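Local coordinates for protein CT_858 (Chlamydia trachomatis, PDB 3DOR) that probably acts as a secreted serine-type endopeptidase, cutting proteins with a peptidase-S41-like domain that carries a PDZ-like domain alongside, at residues F100-T105 against R544-S549; L147-S152 against L157-P162; E386-N391 against Q410-L415; H366-T371 against R420-C425. One frame throughout, in Å; residues are numbered along the deposited sequence.

Contact 1: F100-T105 against R544-S549; sequences FVDIMT and RYKGYS
Val101 O takes a hydrogen bond from Lys546 NZ, 3.0 Å long, and this bond ties an antiparallel strand of the PDZ-like domain to the loop that links two helices near the C-terminus. The pairing with strand 83-92 carries a classic beta bulge here, Val101 and Asp102 both lying opposite Thr89. Lys546 reaches the carbonyl with its whole tail. Its CD lies 3.1 Å from Val101 O, and the bend at chi3 (75°) keeps CE close to the same oxygen, at 3.2 Å, folding the chain round it before the ammonium closes on the acceptor. The donor stands nearly in line with the carbonyl, at a C=O...N angle of 160°, and is tilted 19° from the carbonyl plane.

Asp102 lies close by without forming a salt bridge. Its OD1 is 4.1 Å from Lys546 NZ, near enough that the opposite charges probably attract. The same OD1 receives a weak hydrogen bond from Ile103 N.

Around the polar centre the packing is apolar and aromatic. The side chain of Val101 rests against Ile543 of helix 540-544. Tyr548, at the N-cap position of the next helix, is buried, its OH hydrogen-bonded to Gln91 and Tyr253 and its ring edge-to-face with Phe538. Lys546, Tyr548 and Ile543 all meet the PDZ-like domain here. Beside the bond, Val101 CB and Lys546 CG pass at 4.4 Å.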
# COMPACT_ATOMS: atom_id res chain seq x y z
N PHE B 100 2.31 -19.90 -35.32
CA PHE B 100 3.12 -18.75 -34.96
C PHE B 100 2.44 -17.54 -35.61
O PHE B 100 2.18 -17.55 -36.82
CB PHE B 100 4.55 -18.90 -35.52
CG PHE B 100 5.39 -19.91 -34.77
CD1 PHE B 100 5.35 -21.26 -35.11
CD2 PHE B 100 6.21 -19.51 -33.72
CE1 PHE B 100 6.11 -22.20 -34.41
CE2 PHE B 100 6.97 -20.43 -33.02
CZ PHE B 100 6.92 -21.78 -33.36
N VAL B 101 2.12 -16.53 -34.82
CA VAL B 101 1.49 -15.32 -35.35
C VAL B 101 2.41 -14.13 -35.24
O VAL B 101 2.09 -13.04 -35.72
CB VAL B 101 0.16 -14.98 -34.64
CG1 VAL B 101 -0.89 -16.01 -35.00
CG2 VAL B 101 0.38 -14.90 -33.13
N ASP B 102 3.56 -14.32 -34.61
CA ASP B 102 4.52 -13.24 -34.49
C ASP B 102 5.93 -13.72 -34.19
O ASP B 102 6.14 -14.67 -33.43
CB ASP B 102 4.06 -12.24 -33.44
CG ASP B 102 4.60 -10.84 -33.70
OD1 ASP B 102 5.15 -10.61 -34.80
OD2 ASP B 102 4.45 -9.97 -32.81
N ILE B 103 6.90 -13.05 -34.82
CA ILE B 103 8.32 -13.35 -34.66
C ILE B 103 8.97 -12.04 -34.23
O ILE B 103 8.85 -11.03 -34.92
CB ILE B 103 8.94 -13.80 -36.00
CG1 ILE B 103 8.13 -14.95 -36.61
CG2 ILE B 103 10.39 -14.22 -35.77
CD1 ILE B 103 7.99 -16.16 -35.71
N MET B 104 9.66 -12.04 -33.09
CA MET B 104 10.29 -10.82 -32.60
C MET B 104 11.81 -10.87 -32.49
O MET B 104 12.38 -10.42 -31.50
CB MET B 104 9.70 -10.43 -31.24
CG MET B 104 8.19 -10.22 -31.24
SD MET B 104 7.24 -11.76 -31.24
CE MET B 104 7.14 -12.09 -29.49
N THR B 105 12.47 -11.41 -33.51
CA THR B 105 13.93 -11.50 -33.52
C THR B 105 14.42 -11.37 -34.96
O THR B 105 13.62 -11.37 -35.89
CB THR B 105 14.41 -12.83 -32.91
OG1 THR B 105 15.84 -12.87 -32.96
CG2 THR B 105 13.84 -14.00 -33.66
N ARG B 544 -3.57 -18.22 -39.76
CA ARG B 544 -2.42 -18.49 -40.62
C ARG B 544 -1.63 -17.26 -41.07
O ARG B 544 -0.42 -17.20 -40.86
CB ARG B 544 -2.82 -19.33 -41.84
CG ARG B 544 -1.60 -19.79 -42.64
CD ARG B 544 -1.90 -20.94 -43.60
NE ARG B 544 -2.36 -22.16 -42.93
CZ ARG B 544 -3.64 -22.52 -42.83
NH1 ARG B 544 -4.60 -21.77 -43.36
NH2 ARG B 544 -3.96 -23.66 -42.22
N TYR B 545 -2.29 -16.28 -41.68
CA TYR B 545 -1.56 -15.10 -42.13
C TYR B 545 -2.05 -13.80 -41.49
O TYR B 545 -1.90 -12.71 -42.05
CB TYR B 545 -1.60 -15.02 -43.66
CG TYR B 545 -0.92 -16.21 -44.34
CD1 TYR B 545 -1.40 -16.73 -45.54
CD2 TYR B 545 0.18 -16.83 -43.75
CE1 TYR B 545 -0.80 -17.85 -46.14
CE2 TYR B 545 0.79 -17.95 -44.34
CZ TYR B 545 0.29 -18.45 -45.53
OH TYR B 545 0.88 -19.56 -46.09
N LYS B 546 -2.64 -13.92 -40.31
CA LYS B 546 -3.13 -12.77 -39.55
C LYS B 546 -4.14 -11.87 -40.24
O LYS B 546 -4.21 -10.69 -39.93
CB LYS B 546 -1.93 -11.93 -39.11
CG LYS B 546 -1.04 -12.67 -38.14
CD LYS B 546 0.41 -12.23 -38.25
CE LYS B 546 0.65 -10.88 -37.63
NZ LYS B 546 2.12 -10.65 -37.52
N GLY B 547 -4.93 -12.43 -41.15
CA GLY B 547 -5.92 -11.64 -41.85
C GLY B 547 -7.29 -11.63 -41.19
O GLY B 547 -8.03 -10.66 -41.32
N TYR B 548 -7.64 -12.71 -40.50
CA TYR B 548 -8.93 -12.84 -39.83
C TYR B 548 -10.08 -12.44 -40.75
O TYR B 548 -11.08 -11.87 -40.30
CB TYR B 548 -8.98 -11.97 -38.57
CG TYR B 548 -7.85 -12.23 -37.60
CD1 TYR B 548 -6.63 -11.59 -37.74
CD2 TYR B 548 -7.99 -13.19 -36.59
CE1 TYR B 548 -5.56 -11.88 -36.90
CE2 TYR B 548 -6.92 -13.50 -35.74
CZ TYR B 548 -5.71 -12.85 -35.91
OH TYR B 548 -4.64 -13.18 -35.12
N SER B 549 -9.94 -12.74 -42.04
CA SER B 549 -10.97 -12.35 -42.99
C SER B 549 -12.25 -13.13 -42.78
O SER B 549 -13.34 -12.60 -42.99
CB SER B 549 -10.46 -12.49 -44.44
OG SER B 549 -10.18 -13.83 -44.78

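Contact 2: L147-S152 against L157-P162; sequences LRTLFS and LGHKVP. With SO4 (sulfate ion), chain M.
Van der Waals contact joins the two segments, and it centres on Thr149 and His159. The methyl CG2 of Thr149 comes within 3.8 Å of His159 NE2, approaching the imidazole obliquely, while the two side chains cross at about a right angle. In Thr149 the methyl lies anti to the carbonyl carbon, and OG1 (chi1 68°) is tucked between the backbone N and the carbonyl carbon. This torsion turns the methyl to the histidine and leaves the hydroxyl to the helix, where OG1 is hydrogen-bonded to Ala146 O. Ser152 adds its backbone: Ser152 O is 3.9 Å from His159 CD2, again oblique to the ring. Within the loop, Leu157 CB lies 3.8 Å above one face of the same imidazole, offset toward its rim.

Backbone hydrogen bonds shape the helix end, with Leu150 N bonded to Leu147 O and Ser152 N to Thr149 O. Arg153 donates to the carbonyls of Thr149 and Leu150, so the oxygen of Thr149 has two donors.

Arg148, which makes no contact with the loop, lies against a sulfate probably taken from the crystallisation liquor. The approach of Arg148 NE to sulfate O4 is too short to be trusted in detail; sulfate O3 lies over one face of the guanidinium, offset toward the rim. The ion also accepts a hydrogen bond from Ile255 N.

The contact sits on the surface of the PDZ-like domain, where the end of helix 140-150 runs into strand 152-154 and the following loop returns toward strand 165-171. Phe151 packs on strands 83-92 and 115-119, while Val161 and Pro162 rest on strands 83-92 and 177-187.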
# COMPACT_ATOMS: atom_id res chain seq x y z
N LEU B 147 -0.66 -21.03 -22.49
CA LEU B 147 0.07 -20.68 -23.70
C LEU B 147 0.92 -19.43 -23.45
O LEU B 147 2.04 -19.34 -23.94
CB LEU B 147 -0.89 -20.41 -24.85
CG LEU B 147 -0.63 -21.08 -26.19
CD1 LEU B 147 -1.30 -20.26 -27.28
CD2 LEU B 147 0.86 -21.19 -26.47
N ARG B 148 0.38 -18.47 -22.70
CA ARG B 148 1.10 -17.23 -22.39
C ARG B 148 2.46 -17.54 -21.80
O ARG B 148 3.43 -16.81 -22.04
CB ARG B 148 0.34 -16.38 -21.36
CG ARG B 148 -0.91 -15.67 -21.84
CD ARG B 148 -1.31 -14.62 -20.80
NE ARG B 148 -0.22 -13.66 -20.59
CZ ARG B 148 -0.23 -12.66 -19.71
NH1 ARG B 148 -1.29 -12.47 -18.94
NH2 ARG B 148 0.81 -11.85 -19.62
N THR B 149 2.53 -18.61 -21.02
CA THR B 149 3.78 -18.98 -20.37
C THR B 149 4.66 -19.96 -21.16
O THR B 149 5.81 -20.22 -20.78
CB THR B 149 3.50 -19.58 -18.98
OG1 THR B 149 2.84 -20.84 -19.12
CG2 THR B 149 2.59 -18.64 -18.18
N LEU B 150 4.15 -20.48 -22.27
CA LEU B 150 4.91 -21.43 -23.08
C LEU B 150 6.31 -20.87 -23.38
O LEU B 150 7.31 -21.54 -23.16
CB LEU B 150 4.18 -21.72 -24.40
CG LEU B 150 4.48 -23.05 -25.11
CD1 LEU B 150 4.04 -22.95 -26.56
CD2 LEU B 150 5.94 -23.38 -25.05
N PHE B 151 6.38 -19.63 -23.85
CA PHE B 151 7.67 -19.02 -24.16
C PHE B 151 8.10 -17.94 -23.16
O PHE B 151 8.96 -17.12 -23.46
CB PHE B 151 7.64 -18.43 -25.57
CG PHE B 151 7.55 -19.47 -26.66
CD1 PHE B 151 6.74 -19.27 -27.77
CD2 PHE B 151 8.29 -20.65 -26.58
CE1 PHE B 151 6.67 -20.22 -28.79
CE2 PHE B 151 8.22 -21.61 -27.60
CZ PHE B 151 7.42 -21.39 -28.71
N SER B 152 7.52 -17.96 -21.97
CA SER B 152 7.88 -16.97 -20.95
C SER B 152 7.78 -17.58 -19.56
O SER B 152 6.69 -17.70 -19.00
CB SER B 152 6.95 -15.75 -21.07
OG SER B 152 7.40 -14.69 -20.25
N LEU B 157 6.91 -15.70 -10.80
CA LEU B 157 5.57 -16.25 -10.74
C LEU B 157 5.57 -17.69 -10.22
O LEU B 157 4.54 -18.36 -10.21
CB LEU B 157 4.92 -16.18 -12.13
CG LEU B 157 4.73 -14.76 -12.69
CD1 LEU B 157 4.07 -14.82 -14.07
CD2 LEU B 157 3.87 -13.96 -11.72
N GLY B 158 6.74 -18.15 -9.78
CA GLY B 158 6.83 -19.50 -9.25
C GLY B 158 7.08 -20.58 -10.31
O GLY B 158 6.90 -21.77 -10.03
N HIS B 159 7.48 -20.16 -11.51
CA HIS B 159 7.76 -21.11 -12.58
C HIS B 159 9.16 -21.68 -12.41
O HIS B 159 10.03 -21.03 -11.85
CB HIS B 159 7.75 -20.46 -13.97
CG HIS B 159 6.48 -19.75 -14.32
ND1 HIS B 159 5.27 -20.05 -13.74
CD2 HIS B 159 6.24 -18.78 -15.23
CE1 HIS B 159 4.32 -19.30 -14.29
NE2 HIS B 159 4.89 -18.52 -15.20
N LYS B 160 9.37 -22.89 -12.91
CA LYS B 160 10.70 -23.47 -12.91
C LYS B 160 11.25 -22.80 -14.16
O LYS B 160 10.57 -22.78 -15.18
CB LYS B 160 10.65 -24.98 -13.14
CG LYS B 160 10.09 -25.79 -11.99
CD LYS B 160 10.14 -27.28 -12.33
CE LYS B 160 9.71 -28.14 -11.17
NZ LYS B 160 9.61 -29.57 -11.57
N VAL B 161 12.45 -22.25 -14.09
CA VAL B 161 13.00 -21.58 -15.26
C VAL B 161 14.02 -22.42 -16.03
O VAL B 161 15.04 -22.83 -15.48
CB VAL B 161 13.68 -20.24 -14.87
CG1 VAL B 161 14.21 -19.55 -16.12
CG2 VAL B 161 12.69 -19.35 -14.14
N PRO B 162 13.75 -22.69 -17.32
CA PRO B 162 14.65 -23.49 -18.15
C PRO B 162 15.71 -22.56 -18.75
O PRO B 162 15.65 -21.35 -18.57
CB PRO B 162 13.72 -24.03 -19.23
CG PRO B 162 12.80 -22.86 -19.46
CD PRO B 162 12.48 -22.42 -18.02
S SO4 M . 0.86 -11.27 -22.94
O1 SO4 M . 1.64 -11.09 -24.21
O2 SO4 M . 1.51 -10.46 -21.87
O3 SO4 M . -0.55 -10.80 -23.10
O4 SO4 M . 0.87 -12.74 -22.61

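Contact 3: E386-N391 against Q410-L415; sequences ENVDTN and QVAEYL
A connection between two helices of the S41-like domain packs here against a third: the loop 386-391, which leads from helix 372-384 into helix 391-398, runs past the start of helix 409-428. Val388 faces Ala412, and Val388 CG1 lies 3.9 Å from Ala412 CB. With CG1 anti to the backbone N (chi1 171°), this methyl is the branch that meets the helix. Ser394 touches both side chains.

Polar groups flank the pair. Glu413 bends at chi2 (-54°), bringing OE2 to 4.1 Å from Val388 O, and OE2 forms a salt bridge with Lys416, one turn along the helix.

At the other end, water 1 joins the segments. It donates to Asn391 OD1 at 3.2 Å and accepts from Gln410 N at 3.3 Å. Asn391 OD1 also accepts a hydrogen bond from Leu409 N, so one side-chain oxygen serves two amides at the beginning of helix 409-428, directly and through the water. Thr390 caps its own helix, with OG1 bonded to Glu393 N.

The join therefore pairs a small buried apolar touch with a water-mediated link, and the lysine probably offsets the negative charge that Glu413 brings near a carbonyl oxygen.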
# COMPACT_ATOMS: atom_id res chain seq x y z
N GLU B 386 -23.19 11.76 5.14
CA GLU B 386 -24.17 12.02 6.18
C GLU B 386 -25.16 13.14 5.83
O GLU B 386 -26.38 12.92 5.89
CB GLU B 386 -23.44 12.37 7.47
CG GLU B 386 -24.31 12.30 8.72
CD GLU B 386 -23.53 12.60 9.98
OE1 GLU B 386 -22.48 11.95 10.19
OE2 GLU B 386 -23.97 13.47 10.76
N ASN B 387 -24.66 14.31 5.45
CA ASN B 387 -25.54 15.43 5.14
C ASN B 387 -25.70 15.81 3.67
O ASN B 387 -25.83 16.99 3.34
CB ASN B 387 -25.10 16.66 5.94
CG ASN B 387 -25.19 16.44 7.43
OD1 ASN B 387 -24.20 16.58 8.15
ND2 ASN B 387 -26.38 16.08 7.91
N VAL B 388 -25.69 14.81 2.80
CA VAL B 388 -25.86 15.06 1.37
C VAL B 388 -27.31 14.78 1.01
O VAL B 388 -27.77 13.65 1.12
CB VAL B 388 -24.93 14.15 0.54
CG1 VAL B 388 -25.27 14.26 -0.94
CG2 VAL B 388 -23.49 14.56 0.76
N ASP B 389 -28.03 15.82 0.59
CA ASP B 389 -29.43 15.70 0.22
C ASP B 389 -29.69 16.24 -1.19
O ASP B 389 -30.83 16.18 -1.67
CB ASP B 389 -30.35 16.47 1.18
CG ASP B 389 -29.83 16.50 2.60
OD1 ASP B 389 -29.53 15.41 3.14
OD2 ASP B 389 -29.75 17.60 3.18
N THR B 390 -28.66 16.76 -1.84
CA THR B 390 -28.83 17.32 -3.18
C THR B 390 -27.70 16.93 -4.13
O THR B 390 -26.65 16.41 -3.71
CB THR B 390 -28.87 18.85 -3.14
OG1 THR B 390 -27.56 19.35 -2.84
CG2 THR B 390 -29.83 19.34 -2.05
N ASN B 391 -27.91 17.19 -5.42
CA ASN B 391 -26.90 16.89 -6.42
C ASN B 391 -25.62 17.67 -6.18
O ASN B 391 -24.53 17.10 -6.18
CB ASN B 391 -27.42 17.19 -7.83
CG ASN B 391 -28.52 16.25 -8.27
OD1 ASN B 391 -28.46 15.04 -8.00
ND2 ASN B 391 -29.53 16.78 -8.95
N GLN B 410 -28.40 10.30 -6.65
CA GLN B 410 -28.68 8.87 -6.82
C GLN B 410 -27.44 8.08 -6.46
O GLN B 410 -27.51 7.04 -5.81
CB GLN B 410 -29.08 8.58 -8.27
CG GLN B 410 -29.27 7.09 -8.59
CD GLN B 410 -30.21 6.39 -7.62
OE1 GLN B 410 -29.86 6.14 -6.45
NE2 GLN B 410 -31.41 6.05 -8.09
N VAL B 411 -26.29 8.59 -6.89
CA VAL B 411 -25.02 7.95 -6.60
C VAL B 411 -24.75 8.00 -5.10
O VAL B 411 -24.36 6.99 -4.50
CB VAL B 411 -23.88 8.63 -7.40
CG1 VAL B 411 -22.52 8.16 -6.90
CG2 VAL B 411 -24.03 8.30 -8.89
N ALA B 412 -24.97 9.17 -4.50
CA ALA B 412 -24.76 9.32 -3.06
C ALA B 412 -25.67 8.35 -2.31
O ALA B 412 -25.24 7.69 -1.38
CB ALA B 412 -25.04 10.76 -2.62
N GLU B 413 -26.92 8.25 -2.74
CA GLU B 413 -27.87 7.35 -2.11
C GLU B 413 -27.45 5.89 -2.27
O GLU B 413 -27.67 5.08 -1.37
CB GLU B 413 -29.27 7.56 -2.68
CG GLU B 413 -29.89 8.90 -2.28
CD GLU B 413 -29.88 9.10 -0.77
OE1 GLU B 413 -30.29 8.17 -0.04
OE2 GLU B 413 -29.48 10.19 -0.29
N TYR B 414 -26.85 5.55 -3.41
CA TYR B 414 -26.39 4.18 -3.64
C TYR B 414 -25.28 3.87 -2.65
O TYR B 414 -25.27 2.80 -2.04
CB TYR B 414 -25.85 4.00 -5.06
CG TYR B 414 -26.88 3.72 -6.12
CD1 TYR B 414 -26.65 4.09 -7.45
CD2 TYR B 414 -28.07 3.04 -5.83
CE1 TYR B 414 -27.56 3.80 -8.45
CE2 TYR B 414 -29.00 2.75 -6.83
CZ TYR B 414 -28.73 3.13 -8.14
OH TYR B 414 -29.61 2.84 -9.16
N LEU B 415 -24.34 4.80 -2.51
CA LEU B 415 -23.21 4.62 -1.61
C LEU B 415 -23.65 4.46 -0.16
O LEU B 415 -23.09 3.65 0.59
CB LEU B 415 -22.23 5.79 -1.76
CG LEU B 415 -21.51 5.86 -3.11
CD1 LEU B 415 -20.79 7.19 -3.26
CD2 LEU B 415 -20.53 4.70 -3.22
O HOH W 1 -29.91 12.31 -8.73

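Contact 4: H366-T371 against R420-C425; sequences HRMILT and RQVLNC. With SO4 (sulfate ion), chain P.
Leu370 carries its side chain from just past the end of strand 361-368 onto helix 409-428, in the S41-like domain. Its CB points toward the helix, and CG stands anti to the carbonyl carbon (chi1 -54°), from where the two methyls part. CD1 reaches Cys425 CB at 3.8 Å and lies 4.1 Å from Val422 O, so it touches a side chain and the helix backbone together. CD2 meets Val422 CG1 at 4.1 Å, the leucine and valine side chains crossing at a slant.

Two residues earlier, Met368 adds a looser touch, its terminal CE 4.4 Å from Val422 CG2. Val422 thus offers one methyl to each partner, and it also packs on Ala378 of helix 372-384. Met368, Leu370, Val422 and Cys425 are all buried.

On a different side of the helix, Arg420 NH1 makes a weak hydrogen bond of 3.0 Å to O2 of a sulfate, probably from the crystallisation liquor, which lies at the guanidinium edge and is also bonded to Ser417 OG. Arg367 donates to Gln205 O of the second subunit.

The contact is made by van der Waals packing, chiefly of apolar side chains, so its cohesion probably comes from burial, whereas Arg420 and Arg367 make their polar contacts elsewhere.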
# COMPACT_ATOMS: atom_id res chain seq x y z
N HIS B 366 -22.67 -8.52 -5.94
CA HIS B 366 -21.56 -9.32 -5.43
C HIS B 366 -21.77 -9.92 -4.03
O HIS B 366 -22.25 -9.23 -3.13
CB HIS B 366 -20.29 -8.47 -5.41
CG HIS B 366 -19.69 -8.24 -6.76
ND1 HIS B 366 -18.40 -8.63 -7.08
CD2 HIS B 366 -20.18 -7.63 -7.87
CE1 HIS B 366 -18.13 -8.28 -8.32
NE2 HIS B 366 -19.20 -7.67 -8.82
N ARG B 367 -21.40 -11.19 -3.87
CA ARG B 367 -21.49 -11.86 -2.57
C ARG B 367 -20.09 -11.59 -1.98
O ARG B 367 -19.09 -11.99 -2.57
CB ARG B 367 -21.67 -13.38 -2.72
CG ARG B 367 -22.83 -13.85 -3.60
CD ARG B 367 -24.13 -14.04 -2.84
NE ARG B 367 -23.98 -14.83 -1.62
CZ ARG B 367 -24.11 -16.15 -1.52
NH1 ARG B 367 -24.39 -16.89 -2.58
NH2 ARG B 367 -23.99 -16.73 -0.33
N MET B 368 -20.03 -10.93 -0.83
CA MET B 368 -18.74 -10.57 -0.24
C MET B 368 -18.33 -11.27 1.06
O MET B 368 -19.18 -11.67 1.84
CB MET B 368 -18.72 -9.06 -0.01
CG MET B 368 -18.87 -8.21 -1.28
SD MET B 368 -19.80 -6.69 -0.97
CE MET B 368 -18.65 -5.78 0.04
N ILE B 369 -17.02 -11.42 1.27
CA ILE B 369 -16.52 -11.98 2.53
C ILE B 369 -16.18 -10.74 3.34
O ILE B 369 -15.49 -9.84 2.85
CB ILE B 369 -15.23 -12.81 2.39
CG1 ILE B 369 -15.51 -14.11 1.65
CG2 ILE B 369 -14.72 -13.19 3.78
CD1 ILE B 369 -14.57 -15.26 2.07
N LEU B 370 -16.62 -10.69 4.59
CA LEU B 370 -16.39 -9.49 5.39
C LEU B 370 -15.52 -9.62 6.64
O LEU B 370 -15.54 -10.64 7.32
CB LEU B 370 -17.75 -8.90 5.80
CG LEU B 370 -18.76 -8.59 4.69
CD1 LEU B 370 -20.11 -8.22 5.30
CD2 LEU B 370 -18.25 -7.46 3.80
N THR B 371 -14.76 -8.56 6.90
CA THR B 371 -13.90 -8.43 8.08
C THR B 371 -14.16 -7.00 8.56
O THR B 371 -14.78 -6.21 7.84
CB THR B 371 -12.37 -8.59 7.76
OG1 THR B 371 -11.93 -7.52 6.92
CG2 THR B 371 -12.09 -9.92 7.09
N ARG B 420 -25.07 0.67 4.59
CA ARG B 420 -26.08 0.03 5.42
C ARG B 420 -26.16 -1.47 5.21
O ARG B 420 -26.29 -2.23 6.18
CB ARG B 420 -27.46 0.61 5.15
CG ARG B 420 -27.61 2.07 5.46
CD ARG B 420 -29.00 2.52 5.05
NE ARG B 420 -29.02 3.95 4.77
CZ ARG B 420 -29.49 4.47 3.65
NH1 ARG B 420 -29.98 3.68 2.70
NH2 ARG B 420 -29.47 5.79 3.46
N GLN B 421 -26.09 -1.92 3.96
CA GLN B 421 -26.19 -3.35 3.69
C GLN B 421 -25.00 -4.12 4.24
O GLN B 421 -25.15 -5.23 4.74
CB GLN B 421 -26.34 -3.62 2.19
CG GLN B 421 -27.62 -3.08 1.57
CD GLN B 421 -27.69 -3.35 0.08
OE1 GLN B 421 -27.61 -4.50 -0.36
NE2 GLN B 421 -27.84 -2.29 -0.71
N VAL B 422 -23.82 -3.52 4.15
CA VAL B 422 -22.63 -4.17 4.68
C VAL B 422 -22.74 -4.24 6.21
O VAL B 422 -22.51 -5.30 6.80
CB VAL B 422 -21.34 -3.40 4.29
CG1 VAL B 422 -20.12 -4.00 4.99
CG2 VAL B 422 -21.15 -3.47 2.79
N LEU B 423 -23.11 -3.13 6.83
CA LEU B 423 -23.26 -3.10 8.29
C LEU B 423 -24.34 -4.09 8.74
O LEU B 423 -24.21 -4.73 9.78
CB LEU B 423 -23.64 -1.70 8.76
CG LEU B 423 -22.58 -0.60 8.62
CD1 LEU B 423 -23.20 0.75 8.98
CD2 LEU B 423 -21.39 -0.91 9.53
N ASN B 424 -25.40 -4.21 7.94
CA ASN B 424 -26.49 -5.12 8.26
C ASN B 424 -26.01 -6.57 8.18
O ASN B 424 -26.33 -7.39 9.04
CB ASN B 424 -27.67 -4.88 7.31
CG ASN B 424 -28.96 -5.51 7.80
OD1 ASN B 424 -29.44 -5.19 8.89
ND2 ASN B 424 -29.52 -6.42 7.01
N CYS B 425 -25.23 -6.90 7.15
CA CYS B 425 -24.70 -8.25 7.00
C CYS B 425 -23.79 -8.58 8.16
O CYS B 425 -23.84 -9.68 8.72
CB CYS B 425 -23.92 -8.39 5.70
SG CYS B 425 -24.94 -8.49 4.26
S SO4 P . -31.08 -0.04 2.15
O1 SO4 P . -30.64 -1.25 1.36
O2 SO4 P . -30.92 1.18 1.29
O3 SO4 P . -32.54 -0.13 2.52
O4 SO4 P . -30.26 0.00 3.39

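Overall arrangement
Contact 2 lies within the PDZ-like domain, and contact 1 joins that domain to the loop before the C-terminal helix; their centres are 22 Å apart, and they touch through Phe100 CE2 and Phe151 CE1 at 4.2 Å. Contacts 3 and 4 lie in the S41-like domain and share helix 409-428; their centres are 20 Å apart and their nearest atoms about 4 Å apart, without touching. Contact 1 closes a chain loop that encloses the other three, and contact 3 is nested within contact 4. Contacts 1 and 3 stand on opposite sides of the chain's centre, 52 Å between centres. Contacts 2 and 4 each have a sulfate alongside. Of the four, only contact 4 adjoins the second subunit.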